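PDB 5E2G: beta-lactamase from Burkholderia cenocepacia, which probably hydrolyses beta-lactams to substituted beta-amino acids, the activity of a class C beta-lactamase. Local coordinates for residues G61-T66 with F320-A325; A227-F232 with V335-G340. One frame throughout, in Å; residues are numbered along the deposited sequence. Where two conformers were deposited one is given.

Contact 1 (G61-T66 with F320-A325)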
loop_
_atom_site.group_PDB
_atom_site.type_symbol
_atom_site.label_atom_id
_atom_site.label_comp_id
_atom_site.label_asym_id
_atom_site.label_seq_id
_atom_site.Cartn_x
_atom_site.Cartn_y
_atom_site.Cartn_z
ATOM N N GLY A 61 0.571 4.084 5.962
ATOM C CA GLY A 61 -0.843 4.251 5.651
ATOM C C GLY A 61 -1.375 3.128 4.776
ATOM O O GLY A 61 -1.110 1.943 5.014
ATOM N N SER A 62 -2.116 3.511 3.733
ATOM C CA SER A 62 -2.796 2.556 2.866
ATOM C C SER A 62 -1.849 1.720 2.021
ATOM O O SER A 62 -2.298 0.756 1.397
ATOM C CB SER A 62 -3.777 3.286 1.959
ATOM O OG SER A 62 -4.835 3.857 2.706
ATOM N N VAL A 63 -0.561 2.057 1.973
ATOM C CA VAL A 63 0.384 1.167 1.316
ATOM C C VAL A 63 0.440 -0.163 2.064
ATOM O O VAL A 63 0.797 -1.191 1.481
ATOM C CB VAL A 63 1.773 1.837 1.204
ATOM C CG1 VAL A 63 2.754 0.920 0.492
ATOM C CG2 VAL A 63 1.669 3.161 0.461
ATOM N N SER A 64 0.056 -0.169 3.347
ATOM C CA SER A 64 -0.125 -1.420 4.080
ATOM C C SER A 64 -0.971 -2.408 3.290
ATOM O O SER A 64 -0.684 -3.605 3.269
ATOM C CB SER A 64 -0.786 -1.145 5.435
ATOM O OG SER A 64 -0.050 -0.225 6.216
ATOM N N LYS A 65 -2.009 -1.917 2.616
ATOM C CA LYS A 65 -2.924 -2.786 1.886
ATOM C C LYS A 65 -2.245 -3.545 0.748
ATOM O O LYS A 65 -2.769 -4.574 0.312
ATOM C CB LYS A 65 -4.083 -1.961 1.340
ATOM C CG LYS A 65 -4.695 -0.996 2.339
ATOM C CD LYS A 65 -5.578 0.043 1.633
ATOM C CE LYS A 65 -6.328 0.935 2.635
ATOM N NZ LYS A 65 -7.257 1.884 1.953
ATOM N N THR A 66 -1.102 -3.071 0.244
ATOM C CA THR A 66 -0.408 -3.858 -0.768
ATOM C C THR A 66 0.154 -5.140 -0.172
ATOM O O THR A 66 0.205 -6.166 -0.858
ATOM C CB THR A 66 0.708 -3.050 -1.446
ATOM O OG1 THR A 66 1.713 -2.680 -0.500
ATOM C CG2 THR A 66 0.141 -1.798 -2.105
ATOM N N PHE A 320 2.132 11.161 8.459
ATOM C CA PHE A 320 3.111 10.611 7.527
ATOM C C PHE A 320 2.582 10.623 6.092
ATOM O O PHE A 320 1.375 10.588 5.847
ATOM C CB PHE A 320 3.491 9.170 7.890
ATOM C CG PHE A 320 4.189 9.018 9.219
ATOM C CD1 PHE A 320 3.476 9.055 10.409
ATOM C CD2 PHE A 320 5.558 8.783 9.275
ATOM C CE1 PHE A 320 4.120 8.892 11.632
ATOM C CE2 PHE A 320 6.205 8.618 10.497
ATOM C CZ PHE A 320 5.482 8.671 11.673
ATOM N N SER A 321 3.515 10.618 5.135
ATOM C CA SER A 321 3.190 10.580 3.712
ATOM C C SER A 321 4.072 9.559 3.002
ATOM O O SER A 321 5.295 9.582 3.155
ATOM C CB SER A 321 3.369 11.959 3.067
ATOM O OG SER A 321 2.453 12.897 3.598
ATOM N N THR A 322 3.450 8.693 2.200
ATOM C CA THR A 322 4.127 7.591 1.532
ATOM C C THR A 322 3.754 7.558 0.056
ATOM O O THR A 322 2.622 7.874 -0.315
ATOM C CB THR A 322 3.741 6.256 2.173
ATOM O OG1 THR A 322 3.833 6.385 3.591
ATOM C CG2 THR A 322 4.655 5.131 1.708
ATOM N N TYR A 323 4.706 7.150 -0.782
ATOM C CA TYR A 323 4.437 6.884 -2.189
ATOM C C TYR A 323 5.365 5.781 -2.667
ATOM O O TYR A 323 6.543 5.760 -2.309
ATOM C CB TYR A 323 4.631 8.132 -3.067
ATOM C CG TYR A 323 4.214 7.935 -4.513
ATOM C CD1 TYR A 323 2.904 7.595 -4.839
ATOM C CD2 TYR A 323 5.121 8.097 -5.546
ATOM C CE1 TYR A 323 2.510 7.412 -6.163
ATOM C CE2 TYR A 323 4.737 7.924 -6.873
ATOM C CZ TYR A 323 3.432 7.580 -7.174
ATOM O OH TYR A 323 3.054 7.409 -8.483
ATOM N N VAL A 324 4.830 4.886 -3.491
ATOM C CA VAL A 324 5.564 3.763 -4.058
ATOM C C VAL A 324 5.232 3.676 -5.537
ATOM O O VAL A 324 4.055 3.670 -5.900
ATOM C CB VAL A 324 5.188 2.443 -3.367
ATOM C CG1 VAL A 324 5.876 1.290 -4.059
ATOM C CG2 VAL A 324 5.526 2.495 -1.874
ATOM N N ALA A 325 6.250 3.584 -6.391
ATOM C CA ALA A 325 6.000 3.449 -7.822
ATOM C C ALA A 325 7.144 2.691 -8.473
ATOM O O ALA A 325 8.306 2.914 -8.133
ATOM C CB ALA A 325 5.828 4.815 -8.500
#
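Val63 meets Thr322 and Val324 where the segment leading into helix 64-77 reaches strand 321-327 of the large antiparallel sheet, the layout of the serine beta-lactamase fold. Along 61-66, Gly61 comes first; its positive phi of 55° suits a residue without a side chain. Ser62 stands where the SxxK motif of this family has its nucleophilic serine, and does not contact 320-325. Val63 faces the sheet. Its branched end puts one methyl on each strand neighbour: CG2 rests on Thr322 CG2 at 3.8 Å, and CG1, set opposite the backbone N (chi1 -179°), reaches Val324 CG2 at 4.0 Å. A beta-branched residue serves well here, being short and stiff. Thr322 offers its methyl rather than its hydroxyl to the valine, while Val324 is wholly apolar. Ser64 turns back to Gly61, whose carbonyl O accepts from both its N and its OG; the OG lies 2.7 Å from Gly61 O, nearly in line with the C=O bond, and is also hydrogen-bonded to Val222 N. Lys65 completes the SxxK-like spacing and likewise makes no contact with 320-325; a weak bond from its NZ to Ser62 OG belongs to one of two serine conformers and is doubtful. Thr66 closes the turn: its OG1 donates to Val63 O at 2.6 Å, in the carbonyl plane, beside the bond from Thr66 N.

Contact 2 (A227-F232 with V335-G340)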
loop_
_atom_site.group_PDB
_atom_site.type_symbol
_atom_site.label_atom_id
_atom_site.label_comp_id
_atom_site.label_asym_id
_atom_site.label_seq_id
_atom_site.Cartn_x
_atom_site.Cartn_y
_atom_site.Cartn_z
ATOM N N ALA A 227 14.394 0.829 3.448
ATOM C CA ALA A 227 15.042 -0.359 2.906
ATOM C C ALA A 227 14.045 -1.501 2.736
ATOM O O ALA A 227 13.997 -2.145 1.685
ATOM C CB ALA A 227 16.203 -0.779 3.808
ATOM N N ASP A 228 13.228 -1.760 3.759
ATOM C CA ASP A 228 12.314 -2.897 3.697
ATOM C C ASP A 228 11.250 -2.696 2.627
ATOM O O ASP A 228 10.948 -3.621 1.860
ATOM C CB ASP A 228 11.659 -3.128 5.056
ATOM C CG ASP A 228 12.501 -4.001 5.977
ATOM O OD1 ASP A 228 13.703 -4.211 5.707
ATOM O OD2 ASP A 228 11.951 -4.476 6.985
ATOM N N LEU A 229 10.663 -1.500 2.564
ATOM C CA LEU A 229 9.687 -1.224 1.515
ATOM C C LEU A 229 10.331 -1.329 0.138
ATOM O O LEU A 229 9.717 -1.824 -0.813
ATOM C CB LEU A 229 9.072 0.159 1.724
ATOM C CG LEU A 229 7.681 0.366 1.135
ATOM C CD1 LEU A 229 6.806 -0.823 1.483
ATOM C CD2 LEU A 229 7.067 1.642 1.665
ATOM N N LEU A 230 11.584 -0.896 0.027
ATOM C CA LEU A 230 12.306 -1.032 -1.231
ATOM C C LEU A 230 12.480 -2.497 -1.603
ATOM O O LEU A 230 12.340 -2.868 -2.772
ATOM C CB LEU A 230 13.664 -0.338 -1.127
ATOM C CG LEU A 230 14.392 -0.139 -2.454
ATOM C CD1 LEU A 230 13.499 0.648 -3.423
ATOM C CD2 LEU A 230 15.723 0.562 -2.218
ATOM N N ARG A 231 12.797 -3.344 -0.621
ATOM C CA ARG A 231 12.981 -4.763 -0.907
ATOM C C ARG A 231 11.686 -5.385 -1.414
ATOM O O ARG A 231 11.705 -6.244 -2.300
ATOM C CB ARG A 231 13.496 -5.475 0.341
ATOM C CG ARG A 231 13.991 -6.872 0.082
ATOM C CD ARG A 231 14.787 -7.428 1.255
ATOM N NE ARG A 231 15.243 -8.791 0.976
ATOM C CZ ARG A 231 16.317 -9.086 0.250
ATOM N NH1 ARG A 231 17.053 -8.119 -0.267
ATOM N NH2 ARG A 231 16.656 -10.348 0.038
ATOM N N PHE A 232 10.548 -4.942 -0.875
ATOM C CA PHE A 232 9.248 -5.366 -1.387
ATOM C C PHE A 232 9.066 -4.954 -2.848
ATOM O O PHE A 232 8.622 -5.754 -3.679
ATOM C CB PHE A 232 8.158 -4.775 -0.497
ATOM C CG PHE A 232 6.758 -5.237 -0.818
ATOM C CD1 PHE A 232 6.468 -6.577 -1.009
ATOM C CD2 PHE A 232 5.721 -4.325 -0.867
ATOM C CE1 PHE A 232 5.171 -6.998 -1.284
ATOM C CE2 PHE A 232 4.412 -4.738 -1.142
ATOM C CZ PHE A 232 4.144 -6.078 -1.346
ATOM N N VAL A 335 10.646 4.560 -3.516
ATOM C CA VAL A 335 9.887 4.551 -2.272
ATOM C C VAL A 335 10.106 5.898 -1.595
ATOM O O VAL A 335 11.250 6.334 -1.444
ATOM C CB VAL A 335 10.334 3.390 -1.358
ATOM C CG1 VAL A 335 9.770 3.538 0.030
ATOM C CG2 VAL A 335 9.934 2.069 -1.973
HETATM N N MSE A 336 9.026 6.569 -1.214
HETATM C CA MSE A 336 9.157 7.848 -0.534
HETATM C C MSE A 336 8.427 7.831 0.792
HETATM O O MSE A 336 7.219 7.644 0.825
HETATM C CB MSE A 336 8.620 8.981 -1.399
HETATM C CG MSE A 336 9.281 9.098 -2.759
HETATM SE SE MSE A 336 8.356 10.353 -3.960
HETATM C CE MSE A 336 8.149 11.846 -2.728
ATOM N N LEU A 337 9.149 8.035 1.888
ATOM C CA LEU A 337 8.561 8.038 3.220
ATOM C C LEU A 337 8.867 9.368 3.880
ATOM O O LEU A 337 10.022 9.791 3.909
ATOM C CB LEU A 337 9.097 6.894 4.084
ATOM C CG LEU A 337 9.283 5.534 3.420
ATOM C CD1 LEU A 337 9.813 4.544 4.424
ATOM C CD2 LEU A 337 7.987 5.050 2.866
ATOM N N ALA A 338 7.838 10.018 4.411
ATOM C CA ALA A 338 7.996 11.316 5.045
ATOM C C ALA A 338 7.178 11.341 6.323
ATOM O O ALA A 338 6.043 10.859 6.348
ATOM C CB ALA A 338 7.557 12.449 4.115
ATOM N N ASN A 339 7.759 11.896 7.388
ATOM C CA ASN A 339 7.007 12.047 8.633
ATOM C C ASN A 339 6.308 13.395 8.706
ATOM O O ASN A 339 6.294 14.060 9.743
ATOM C CB ASN A 339 7.909 11.813 9.844
ATOM C CG ASN A 339 9.000 12.842 9.974
ATOM O OD1 ASN A 339 9.321 13.539 9.015
ATOM N ND2 ASN A 339 9.585 12.943 11.164
ATOM N N GLY A 340 5.711 13.812 7.595
ATOM C CA GLY A 340 4.869 14.990 7.546
ATOM C C GLY A 340 3.908 14.834 6.392
ATOM O O GLY A 340 3.925 13.835 5.673
#
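Leu229 of helix 226-235 packs on Val335 and Leu337 of strand 332-338, and Leu230 on Val335, a helix-on-sheet contact in the interior of the beta-lactamase fold. The helix segment runs nearly antiparallel to the strand, with 153° between their directions and 8.7 Å between their axes at the closest point.

No hydrogen bond crosses the interface; side chains meet in apolar van der Waals contact, and one methyl also rests on the helix backbone. Leu229 does most from the helix side. With CG opposite its backbone N (chi1 -155°), the side chain extends to the sheet and its CD2 methyl lies 3.7 Å from Val335 CG1 and equally 3.7 Å from Leu337 CD2, spanning two strand residues that are two positions apart and so point to the same side. Its CB also touches Val335 CG1, at 3.8 Å. Leucine is long enough for a single methyl, CD2, to lie between the two strand side chains.

Val335 is the strand's counterpart and divides its methyls between two leucines. CG1 goes to Leu229, whereas CG2 sits against the helix backbone, 3.9 Å from Leu230 N, and meets Leu230 CD1 at 4.1 Å. A compact valine lets the helix come this near, and the closest pair of CA atoms is that of Leu230 and Val335, 6.2 Å apart.

Polar groups are dealt with elsewhere: Asp228 OD2 is hydrogen-bonded to His184 N and Thr185 OG1, and Asn339 OD1 to Gly25 N. Strand 332-338 is flanked in the sheet by strands 25-32 and 321-327, and the helix reaches both, Leu230 touching Val31 and Leu229 touching Val324, while Phe232 packs on helix 64-77.

Both contacts are buried and rest on the same antiparallel sheet, for strands 321-327 and 332-338 are consecutive in the chain and adjacent in the sheet. Their centres are about 8 Å apart; the centre of contact 1 is about 4 Å from the centre of the chain, that of contact 2 about 11 Å. Each uses a different helix, yet Thr66 meets Phe232, so the two helices also touch each other. Side chains meet through apolar carbons in both interfaces, but contact 1 carries a polar, SxxK-like segment beside its apolar contact. Ser321 N hydrogen-bonds to Ala338 O between the strands, and Ser321 OG to Gly340 O just beyond the end of strand 332-338.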